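Local coordinates for protein Polyphosphate:AMP phosphotransferase (Pseudomonas aeruginosa PAO1, PDB 3CZP) that uses inorganic polyphosphate as phosphate donor to convert AMP to ADP, and GMP to GDP less efficiently, working as a magnesium-dependent homodimer, at residues R198-T203 against A208-V213; R137-L142 against L149-F154; Y116-G121 against V193-R198. One frame throughout, in Å; residues are numbered along the deposited sequence. Where two conformers were deposited one is given.

Interaction 1 of 3, residues R198-T203 against A208-V213. With ACT (acetate ion), chain E.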
loop_
_atom_site.group_PDB
_atom_site.type_symbol
_atom_site.label_atom_id
_atom_site.label_comp_id
_atom_site.label_asym_id
_atom_site.label_seq_id
_atom_site.Cartn_x
_atom_site.Cartn_y
_atom_site.Cartn_z
ATOM N N ARG A 198 -2.397 -0.423 35.575
ATOM C CA ARG A 198 -3.511 0.423 35.179
ATOM C C ARG A 198 -3.911 0.154 33.731
ATOM O O ARG A 198 -5.080 -0.044 33.441
ATOM C CB ARG A 198 -3.116 1.894 35.370
ATOM C CG ARG A 198 -4.213 2.896 35.150
ATOM C CD ARG A 198 -3.723 4.338 35.360
ATOM N NE ARG A 198 -3.207 4.392 36.712
ATOM C CZ ARG A 198 -3.649 5.127 37.719
ATOM N NH1 ARG A 198 -4.621 6.025 37.552
ATOM N NH2 ARG A 198 -3.059 4.975 38.928
ATOM N N VAL A 199 -2.933 0.088 32.830
ATOM C CA VAL A 199 -3.196 -0.315 31.431
ATOM C C VAL A 199 -3.851 -1.658 31.270
ATOM O O VAL A 199 -4.860 -1.785 30.551
ATOM C CB VAL A 199 -1.875 -0.242 30.564
ATOM C CG1 VAL A 199 -2.062 -0.799 29.226
ATOM C CG2 VAL A 199 -1.394 1.252 30.452
ATOM N N LEU A 200 -3.303 -2.669 31.957
ATOM C CA LEU A 200 -3.788 -4.032 31.855
ATOM C C LEU A 200 -5.207 -4.233 32.433
ATOM O O LEU A 200 -6.056 -4.839 31.796
ATOM C CB LEU A 200 -2.763 -5.024 32.493
ATOM C CG LEU A 200 -1.759 -5.617 31.466
ATOM C CD1 LEU A 200 -0.954 -4.536 30.682
ATOM C CD2 LEU A 200 -0.836 -6.582 32.193
ATOM N N ARG A 201 -5.496 -3.661 33.592
ATOM C CA ARG A 201 -6.823 -3.736 34.155
ATOM C C ARG A 201 -7.887 -3.190 33.214
ATOM O O ARG A 201 -9.000 -3.765 33.073
ATOM C CB ARG A 201 -6.829 -3.006 35.514
ATOM C CG ARG A 201 -8.210 -2.702 36.145
ATOM C CD ARG A 201 -8.953 -3.981 36.597
ATOM N NE ARG A 201 -10.260 -3.603 37.130
ATOM C CZ ARG A 201 -10.500 -3.308 38.395
ATOM N NH1 ARG A 201 -11.741 -2.956 38.751
ATOM N NH2 ARG A 201 -9.491 -3.350 39.285
ATOM N N ARG A 202 -7.576 -2.063 32.586
ATOM C CA ARG A 202 -8.533 -1.344 31.768
ATOM C C ARG A 202 -8.752 -1.934 30.363
ATOM O O ARG A 202 -9.773 -1.689 29.727
ATOM C CB ARG A 202 -8.113 0.139 31.687
ATOM C CG ARG A 202 -8.056 0.780 33.045
ATOM C CD ARG A 202 -7.922 2.258 33.022
ATOM N NE ARG A 202 -7.789 2.811 34.371
ATOM C CZ ARG A 202 -7.656 4.099 34.635
ATOM N NH1 ARG A 202 -7.535 4.494 35.905
ATOM N NH2 ARG A 202 -7.647 4.994 33.658
ATOM N N THR A 203 -7.787 -2.696 29.880
ATOM C CA THR A 203 -7.805 -3.182 28.506
ATOM C C THR A 203 -7.868 -4.687 28.404
ATOM O O THR A 203 -7.829 -5.238 27.291
ATOM C CB THR A 203 -6.597 -2.650 27.721
ATOM O OG1 THR A 203 -5.410 -3.133 28.339
ATOM C CG2 THR A 203 -6.639 -1.093 27.664
ATOM N N ALA A 208 -10.694 -9.982 24.304
ATOM C CA ALA A 208 -9.286 -9.755 24.055
ATOM C C ALA A 208 -8.564 -9.591 25.432
ATOM O O ALA A 208 -8.321 -8.477 25.907
ATOM C CB ALA A 208 -9.102 -8.564 23.145
ATOM N N PRO A 209 -8.302 -10.736 26.110
ATOM C CA PRO A 209 -7.678 -10.751 27.427
ATOM C C PRO A 209 -6.199 -10.382 27.372
ATOM O O PRO A 209 -5.546 -10.584 26.348
ATOM C CB PRO A 209 -7.815 -12.209 27.850
ATOM C CG PRO A 209 -8.770 -12.816 26.908
ATOM C CD PRO A 209 -8.644 -12.096 25.664
ATOM N N TRP A 210 -5.664 -9.908 28.494
ATOM C CA TRP A 210 -4.212 -9.860 28.658
ATOM C C TRP A 210 -3.806 -11.174 29.296
ATOM O O TRP A 210 -4.443 -11.623 30.273
ATOM C CB TRP A 210 -3.779 -8.705 29.579
ATOM C CG TRP A 210 -3.536 -7.457 28.887
ATOM C CD1 TRP A 210 -4.390 -6.406 28.776
ATOM C CD2 TRP A 210 -2.360 -7.106 28.175
ATOM N NE1 TRP A 210 -3.803 -5.400 28.048
ATOM C CE2 TRP A 210 -2.549 -5.804 27.676
ATOM C CE3 TRP A 210 -1.149 -7.767 27.910
ATOM C CZ2 TRP A 210 -1.593 -5.161 26.915
ATOM C CZ3 TRP A 210 -0.175 -7.101 27.163
ATOM C CH2 TRP A 210 -0.408 -5.837 26.662
ATOM N N TYR A 211 -2.694 -11.725 28.834
ATOM C CA TYR A 211 -2.149 -12.942 29.458
ATOM C C TYR A 211 -0.791 -12.559 30.047
ATOM O O TYR A 211 0.107 -12.189 29.317
ATOM C CB TYR A 211 -2.024 -14.039 28.409
ATOM C CG TYR A 211 -3.340 -14.476 27.769
ATOM C CD1 TYR A 211 -4.178 -15.323 28.423
ATOM C CD2 TYR A 211 -3.721 -14.013 26.520
ATOM C CE1 TYR A 211 -5.376 -15.729 27.867
ATOM C CE2 TYR A 211 -4.895 -14.418 25.938
ATOM C CZ TYR A 211 -5.725 -15.276 26.642
ATOM O OH TYR A 211 -6.929 -15.730 26.087
ATOM N N VAL A 212 -0.678 -12.627 31.376
ATOM C CA VAL A 212 0.557 -12.327 32.084
ATOM C C VAL A 212 1.333 -13.636 32.249
ATOM O O VAL A 212 0.875 -14.586 32.890
ATOM C CB VAL A 212 0.313 -11.650 33.447
ATOM C CG1 VAL A 212 1.663 -11.379 34.153
ATOM C CG2 VAL A 212 -0.524 -10.355 33.274
ATOM N N VAL A 213 2.470 -13.716 31.588
ATOM C CA VAL A 213 3.245 -14.962 31.564
ATOM C C VAL A 213 4.561 -14.720 32.256
ATOM O O VAL A 213 5.327 -13.853 31.814
ATOM C CB VAL A 213 3.528 -15.399 30.105
ATOM C CG1 VAL A 213 4.295 -16.779 30.077
ATOM C CG2 VAL A 213 2.197 -15.475 29.301
HETATM C C ACT E . -8.773 -14.639 22.820
HETATM O O ACT E . -8.027 -15.530 23.288
HETATM O OXT ACT E . -8.160 -13.635 22.407
HETATM C CH3 ACT E . -10.280 -14.752 22.786
#
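Leu200 and Thr203, on the last turn of helix 186-203, both close on the indole of Trp210, in the segment that carries the outermost strand 210-214 of the parallel 2-3-1-4-5 sheet in the first P-loop-type PPK2 domain. That domain seems to be catalytically inactive and might serve dimerization, though no other protein chain touches these two segments. A four-residue link joins helix and strand; their short axes come within 9.6 Å and run at 139°, so the chain turns back on itself between them. Taken in order, Val199 contributes its carbonyl oxygen, while its side chain packs on helices 110-119 and 125-144. Leu200 lies over one face of the indole. Its CG sits 3.6 Å from the centroid of the five-membered ring of Trp210 and only 10° off the normal, a CH-pi contact, and CD1 touches Trp210 CE2. The other methyl, Leu200 CD2, reaches Val212 CG2 at 3.9 Å. Met3 and Phe4, near the N-terminus, and Trp153 of strand 148-155 also touch Leu200. Thr203 ends the helix. Its OG1 stands between the backbone N and the carbonyl carbon (chi1 62°), which turns it back to donate to Val199 O at 2.6 Å, from above that carbonyl's plane. With its proton so used, Thr203 OG1 accepts from the indole: Trp210 NE1 lies 2.8 Å from it, and the oxygen sits nearly in the ring plane.

Interaction 2 of 3, residues R137-L142 against L149-F154. With EDO (1,2-ethanediol), chain G.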
loop_
_atom_site.group_PDB
_atom_site.type_symbol
_atom_site.label_atom_id
_atom_site.label_comp_id
_atom_site.label_asym_id
_atom_site.label_seq_id
_atom_site.Cartn_x
_atom_site.Cartn_y
_atom_site.Cartn_z
ATOM N N ARG A 137 -11.011 1.061 22.675
ATOM C CA ARG A 137 -11.959 1.256 21.566
ATOM C C ARG A 137 -11.430 0.662 20.208
ATOM O O ARG A 137 -12.205 0.143 19.424
ATOM C CB ARG A 137 -12.352 2.743 21.443
ATOM C CG ARG A 137 -13.233 3.243 22.615
ATOM C CD ARG A 137 -13.724 4.701 22.450
ATOM N NE ARG A 137 -12.728 5.605 21.816
ATOM C CZ ARG A 137 -11.852 6.412 22.437
ATOM N NH1 ARG A 137 -11.789 6.502 23.739
ATOM N NH2 ARG A 137 -11.024 7.148 21.715
ATOM N N PHE A 138 -10.162 0.863 19.926
ATOM C CA PHE A 138 -9.511 0.352 18.715
ATOM C C PHE A 138 -9.599 -1.184 18.748
ATOM O O PHE A 138 -10.166 -1.791 17.848
ATOM C CB PHE A 138 -8.091 0.882 18.674
ATOM C CG PHE A 138 -7.267 0.392 17.525
ATOM C CD1 PHE A 138 -7.603 0.645 16.252
ATOM C CD2 PHE A 138 -6.118 -0.354 17.760
ATOM C CE1 PHE A 138 -6.843 0.164 15.211
ATOM C CE2 PHE A 138 -5.354 -0.788 16.727
ATOM C CZ PHE A 138 -5.719 -0.527 15.446
ATOM N N GLU A 139 -9.121 -1.794 19.830
ATOM C CA GLU A 139 -9.194 -3.262 19.942
ATOM C C GLU A 139 -10.597 -3.801 19.837
ATOM O O GLU A 139 -10.803 -4.827 19.202
ATOM C CB GLU A 139 -8.559 -3.776 21.186
ATOM C CG GLU A 139 -7.083 -3.406 21.169
ATOM C CD GLU A 139 -6.339 -3.830 22.334
ATOM O OE1 GLU A 139 -6.927 -4.505 23.212
ATOM O OE2 GLU A 139 -5.112 -3.440 22.388
ATOM N N ARG A 140 -11.544 -3.094 20.431
ATOM C CA ARG A 140 -12.950 -3.566 20.379
ATOM C C ARG A 140 -13.481 -3.645 18.954
ATOM O O ARG A 140 -14.231 -4.578 18.597
ATOM C CB ARG A 140 -13.838 -2.699 21.253
ATOM C CG ARG A 140 -15.257 -3.200 21.414
ATOM C CD ARG A 140 -16.164 -2.220 22.123
ATOM N NE ARG A 140 -15.867 -2.291 23.547
ATOM C CZ ARG A 140 -16.417 -3.160 24.407
ATOM N NH1 ARG A 140 -17.381 -4.016 24.032
ATOM N NH2 ARG A 140 -16.004 -3.160 25.662
HETATM N N MSE A 141 -13.115 -2.648 18.155
HETATM C CA MSE A 141 -13.596 -2.558 16.786
HETATM C C MSE A 141 -12.966 -3.667 15.940
HETATM O O MSE A 141 -13.604 -4.268 15.110
HETATM C CB MSE A 141 -13.258 -1.164 16.235
HETATM C CG MSE A 141 -13.460 -0.985 14.738
HETATM SE SE MSE A 141 -13.035 0.810 14.131
HETATM C CE MSE A 141 -11.292 1.000 14.986
ATOM N N LEU A 142 -11.683 -3.889 16.151
ATOM C CA LEU A 142 -10.984 -4.943 15.441
ATOM C C LEU A 142 -11.551 -6.270 15.709
ATOM O O LEU A 142 -11.702 -7.055 14.767
ATOM C CB LEU A 142 -9.533 -5.012 15.823
ATOM C CG LEU A 142 -8.702 -3.823 15.426
ATOM C CD1 LEU A 142 -7.234 -4.099 15.820
ATOM C CD2 LEU A 142 -8.845 -3.518 13.919
ATOM N N LEU A 149 -7.382 -11.527 18.724
ATOM C CA LEU A 149 -6.409 -10.642 19.306
ATOM C C LEU A 149 -5.888 -11.221 20.603
ATOM O O LEU A 149 -6.625 -11.399 21.597
ATOM C CB LEU A 149 -7.042 -9.282 19.588
ATOM C CG LEU A 149 -6.126 -8.296 20.338
ATOM C CD1 LEU A 149 -4.856 -7.980 19.536
ATOM C CD2 LEU A 149 -6.850 -7.014 20.627
ATOM N N PHE A 150 -4.624 -11.556 20.601
ATOM C CA PHE A 150 -3.928 -12.008 21.797
ATOM C C PHE A 150 -3.040 -10.880 22.327
ATOM O O PHE A 150 -2.354 -10.224 21.535
ATOM C CB PHE A 150 -3.011 -13.183 21.433
ATOM C CG PHE A 150 -3.735 -14.421 21.000
ATOM C CD1 PHE A 150 -4.117 -15.398 21.951
ATOM C CD2 PHE A 150 -3.962 -14.680 19.647
ATOM C CE1 PHE A 150 -4.735 -16.565 21.537
ATOM C CE2 PHE A 150 -4.606 -15.825 19.257
ATOM C CZ PHE A 150 -4.997 -16.761 20.195
ATOM N N LYS A 151 -2.985 -10.676 23.651
ATOM C CA LYS A 151 -2.009 -9.753 24.250
ATOM C C LYS A 151 -1.187 -10.464 25.369
ATOM O O LYS A 151 -1.733 -10.933 26.360
ATOM C CB LYS A 151 -2.695 -8.510 24.801
ATOM C CG LYS A 151 -3.695 -7.872 23.855
ATOM C CD LYS A 151 -4.211 -6.622 24.411
ATOM C CE LYS A 151 -5.621 -6.786 24.964
ATOM N NZ LYS A 151 -5.898 -5.560 25.541
ATOM N N PHE A 152 0.129 -10.483 25.218
ATOM C CA PHE A 152 0.968 -11.167 26.152
ATOM C C PHE A 152 1.850 -10.171 26.826
ATOM O O PHE A 152 2.553 -9.375 26.172
ATOM C CB PHE A 152 1.807 -12.281 25.496
ATOM C CG PHE A 152 1.016 -13.402 24.951
ATOM C CD1 PHE A 152 0.523 -14.410 25.767
ATOM C CD2 PHE A 152 0.784 -13.490 23.581
ATOM C CE1 PHE A 152 -0.208 -15.456 25.208
ATOM C CE2 PHE A 152 0.093 -14.560 23.025
ATOM C CZ PHE A 152 -0.414 -15.508 23.817
ATOM N N TRP A 153 1.818 -10.236 28.143
ATOM C CA TRP A 153 2.715 -9.504 29.000
ATOM C C TRP A 153 3.701 -10.468 29.662
ATOM O O TRP A 153 3.341 -11.244 30.534
ATOM C CB TRP A 153 1.911 -8.742 30.072
ATOM C CG TRP A 153 2.788 -8.007 31.090
ATOM C CD1 TRP A 153 3.487 -8.554 32.097
ATOM C CD2 TRP A 153 3.021 -6.609 31.157
ATOM N NE1 TRP A 153 4.190 -7.592 32.779
ATOM C CE2 TRP A 153 3.900 -6.381 32.221
ATOM C CE3 TRP A 153 2.583 -5.518 30.407
ATOM C CZ2 TRP A 153 4.292 -5.115 32.591
ATOM C CZ3 TRP A 153 3.009 -4.252 30.773
ATOM C CH2 TRP A 153 3.835 -4.066 31.836
ATOM N N PHE A 154 4.946 -10.397 29.219
ATOM C CA PHE A 154 6.054 -11.169 29.731
ATOM C C PHE A 154 6.590 -10.507 30.993
ATOM O O PHE A 154 7.025 -9.333 30.952
ATOM C CB PHE A 154 7.158 -11.255 28.668
ATOM C CG PHE A 154 6.774 -12.105 27.482
ATOM C CD1 PHE A 154 7.218 -13.416 27.370
ATOM C CD2 PHE A 154 5.886 -11.627 26.518
ATOM C CE1 PHE A 154 6.804 -14.216 26.318
ATOM C CE2 PHE A 154 5.511 -12.428 25.426
ATOM C CZ PHE A 154 5.961 -13.699 25.335
HETATM C C1 EDO G . -16.078 -7.512 20.749
HETATM O O1 EDO G . -16.417 -8.741 20.069
HETATM C C2 EDO G . -17.204 -7.087 21.713
HETATM O O2 EDO G . -17.775 -5.794 21.414
#
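The ionic part of the contact joins Glu139 to Lys151: Lys151 NZ donates to Glu139 OE1 at 2.8 Å, a salt bridge between side chains that arrive from opposite directions. The carboxylate receives the ammonium on the syn lone pair of OE1, the side of its other oxygen. Glu139 runs extended beyond CG (chi2 179°), which carries its charge out from helix 125-144; Lys151 instead kinks at its third torsion (-104°), and its CE comes within 3.2 Å of Glu139 OE1.

Further hydrogen bonds fix both charged ends. Tyr111 OH and Trp110 NE1 bond to Glu139 OE2, leaving OE1 to the lysine, while Lys151 NZ also bonds to Tyr111 OH and to Thr203 O. Such burial of a matched pair, with several partners on each group, would be expected to favour the charged forms. Helix 125-144 lies on the beta-alpha-beta crossover from strand 103-107 to strand 148-155 of the parallel P-loop-type sheet, and leads through a short turn to the latter, which runs between strands 44-50 and 210-214.

Van der Waals contact comes from Leu149, whose side chain crosses that of Glu139 at about a right angle. Leu149 CD2 rests against the glutamate's aliphatic stem, 3.7 Å from Glu139 CB and equally far from Glu139 CG; the same methyl also lies 3.6 Å from Glu139 OE1.

Interaction 3 of 3, residues Y116-G121 against V193-R198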
loop_
_atom_site.group_PDB
_atom_site.type_symbol
_atom_site.label_atom_id
_atom_site.label_comp_id
_atom_site.label_asym_id
_atom_site.label_seq_id
_atom_site.Cartn_x
_atom_site.Cartn_y
_atom_site.Cartn_z
ATOM N N TYR A 116 5.989 3.838 27.724
ATOM C CA TYR A 116 7.267 4.567 27.633
ATOM C C TYR A 116 7.047 6.067 27.846
ATOM O O TYR A 116 7.771 6.715 28.611
ATOM C CB TYR A 116 7.937 4.247 26.308
ATOM C CG TYR A 116 9.123 5.124 25.984
ATOM C CD1 TYR A 116 10.385 4.898 26.571
ATOM C CD2 TYR A 116 8.983 6.221 25.107
ATOM C CE1 TYR A 116 11.478 5.736 26.263
ATOM C CE2 TYR A 116 10.061 7.071 24.809
ATOM C CZ TYR A 116 11.298 6.822 25.383
ATOM O OH TYR A 116 12.355 7.639 25.046
ATOM N N ALA A 117 6.030 6.608 27.192
ATOM C CA ALA A 117 5.749 8.035 27.230
ATOM C C ALA A 117 5.484 8.533 28.683
ATOM O O ALA A 117 6.063 9.559 29.164
ATOM C CB ALA A 117 4.551 8.380 26.250
ATOM N N ARG A 118 4.749 7.722 29.428
ATOM C CA ARG A 118 4.371 8.048 30.820
ATOM C C ARG A 118 5.538 7.850 31.762
ATOM O O ARG A 118 5.867 8.752 32.530
ATOM C CB ARG A 118 3.156 7.236 31.212
ATOM C CG ARG A 118 2.470 7.610 32.477
ATOM C CD ARG A 118 1.942 8.974 32.374
ATOM N NE ARG A 118 1.436 9.469 33.603
ATOM C CZ ARG A 118 2.068 10.339 34.390
ATOM N NH1 ARG A 118 3.304 10.770 34.099
ATOM N NH2 ARG A 118 1.445 10.752 35.498
ATOM N N VAL A 119 6.222 6.710 31.653
ATOM C CA VAL A 119 7.339 6.405 32.524
ATOM C C VAL A 119 8.436 7.461 32.370
ATOM O O VAL A 119 9.046 7.860 33.339
ATOM C CB VAL A 119 7.916 4.985 32.281
ATOM C CG1 VAL A 119 9.282 4.816 33.000
ATOM C CG2 VAL A 119 6.875 3.883 32.727
ATOM N N GLU A 120 8.611 7.972 31.155
ATOM C CA GLU A 120 9.604 9.003 30.858
ATOM C C GLU A 120 9.145 10.434 31.123
ATOM O O GLU A 120 9.936 11.376 31.028
ATOM C CB GLU A 120 10.022 8.869 29.409
ATOM C CG GLU A 120 10.866 7.638 29.154
ATOM C CD GLU A 120 12.265 7.810 29.727
ATOM O OE1 GLU A 120 13.102 8.498 29.111
ATOM O OE2 GLU A 120 12.531 7.285 30.818
ATOM N N GLY A 121 7.876 10.598 31.458
ATOM C CA GLY A 121 7.328 11.917 31.718
ATOM C C GLY A 121 7.014 12.746 30.491
ATOM O O GLY A 121 6.814 13.954 30.606
ATOM N N VAL A 193 5.682 -1.001 36.075
ATOM C CA VAL A 193 4.733 -1.991 36.544
ATOM C C VAL A 193 3.524 -1.310 37.175
ATOM O O VAL A 193 2.434 -1.847 37.110
ATOM C CB VAL A 193 5.331 -3.068 37.485
ATOM C CG1 VAL A 193 6.259 -4.070 36.683
ATOM C CG2 VAL A 193 6.005 -2.451 38.698
ATOM N N HIS A 194 3.708 -0.142 37.785
ATOM C CA HIS A 194 2.586 0.680 38.310
ATOM C C HIS A 194 1.623 1.086 37.208
ATOM O O HIS A 194 0.403 0.850 37.262
ATOM C CB HIS A 194 3.144 1.906 39.063
ATOM C CG HIS A 194 2.131 2.956 39.375
ATOM N ND1 HIS A 194 1.269 2.868 40.443
ATOM C CD2 HIS A 194 1.866 4.139 38.768
ATOM C CE1 HIS A 194 0.508 3.954 40.478
ATOM N NE2 HIS A 194 0.871 4.753 39.484
ATOM N N TYR A 195 2.169 1.648 36.145
ATOM C CA TYR A 195 1.340 1.995 34.999
ATOM C C TYR A 195 0.844 0.759 34.220
ATOM O O TYR A 195 -0.299 0.757 33.739
ATOM C CB TYR A 195 2.055 2.996 34.077
ATOM C CG TYR A 195 2.210 4.338 34.725
ATOM C CD1 TYR A 195 1.076 5.081 35.087
ATOM C CD2 TYR A 195 3.474 4.877 34.992
ATOM C CE1 TYR A 195 1.201 6.331 35.716
ATOM C CE2 TYR A 195 3.593 6.104 35.617
ATOM C CZ TYR A 195 2.471 6.820 35.947
ATOM O OH TYR A 195 2.592 8.011 36.546
ATOM N N GLY A 196 1.702 -0.266 34.084
ATOM C CA GLY A 196 1.299 -1.536 33.461
ATOM C C GLY A 196 0.050 -2.114 34.135
ATOM O O GLY A 196 -0.911 -2.550 33.469
ATOM N N GLU A 197 -0.014 -2.012 35.445
ATOM C CA GLU A 197 -1.209 -2.461 36.131
ATOM C C GLU A 197 -2.494 -1.749 35.713
ATOM O O GLU A 197 -3.569 -2.388 35.560
ATOM C CB GLU A 197 -1.008 -2.380 37.632
ATOM C CG GLU A 197 -2.163 -2.967 38.401
ATOM C CD GLU A 197 -1.673 -3.519 39.719
ATOM O OE1 GLU A 197 -1.416 -2.685 40.579
ATOM O OE2 GLU A 197 -1.465 -4.750 39.863
ATOM N N ARG A 198 -2.397 -0.423 35.575
ATOM C CA ARG A 198 -3.511 0.423 35.179
ATOM C C ARG A 198 -3.911 0.154 33.731
ATOM O O ARG A 198 -5.080 -0.044 33.441
ATOM C CB ARG A 198 -3.116 1.894 35.370
ATOM C CG ARG A 198 -4.213 2.896 35.150
ATOM C CD ARG A 198 -3.723 4.338 35.360
ATOM N NE ARG A 198 -3.207 4.392 36.712
ATOM C CZ ARG A 198 -3.649 5.127 37.719
ATOM N NH1 ARG A 198 -4.621 6.025 37.552
ATOM N NH2 ARG A 198 -3.059 4.975 38.928
#
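Arg118 and Tyr195 carry the close-packed part of this contact between the end of helix 110-119 and helix 186-203. The arginine lays its aliphatic stem over the phenol: Arg118 CG is 3.5 Å from the centroid of the Tyr195 ring and 9° off its normal, a CH-pi contact centred on the face. The opposite face is occupied by His194, whose CD2 lies 3.7 Å above the plane, so the phenol is sandwiched. Arg118 has CG anti to its own N and then bends at the second torsion (63°), which brings the guanidinium round above the hydroxyl. There Tyr195 OH lies over the centre of one guanidinium face, 3.2 Å from Arg118 NH2, with the guanidinium and phenol planes 37° apart. No N-H points properly at the oxygen, and the approach is not a hydrogen bond.

The touch at Val119 is longer, though this residue is buried: its CG2 comes obliquely to Tyr195 CD2 at 4.2 Å. Leu128 of helix 125-144 touches both Arg118 and Tyr195, joining a third helix to the pair. The solvent side is that of the partly exposed Arg118-Tyr195 pair and of the helix end, where Glu120 and Gly121 are exposed. Gly121, with positive phi, closes the helix in a Schellman motif, its N bonding to Arg118 O at 2.9 Å.

With 166 Å² buried and no hydrogen bond or salt bridge between the two segments, the chemistry suggests a join held mainly by dispersion and a CH-pi contact with the arginine's aliphatic part; the hydroxyl over the guanidinium probably adds a weak electrostatic term.

How the interactions relate
Interactions 1 and 2 are buried and meet at neighbouring strands, 210-214 and 148-155, with centres 9 Å apart; Tyr211 N lies 2.8 Å from Lys151 O, a probable backbone hydrogen bond between those strands. Interaction 3 is only partly buried and farther out. It and interaction 1 both use helix 186-203, their segments overlapping at Arg198, which touches neither partner segment. Their chemistry follows this placement. Near the sheet, interaction 2 relies on a buried ion pair and interaction 1 on an indole gripped at its face and N-H, whereas interaction 3 joins two helices without a hydrogen bond between its segments. Interactions 2 and 3 meet only lightly, at Trp153 CH2 and Gly196 CA, 3.9 Å apart.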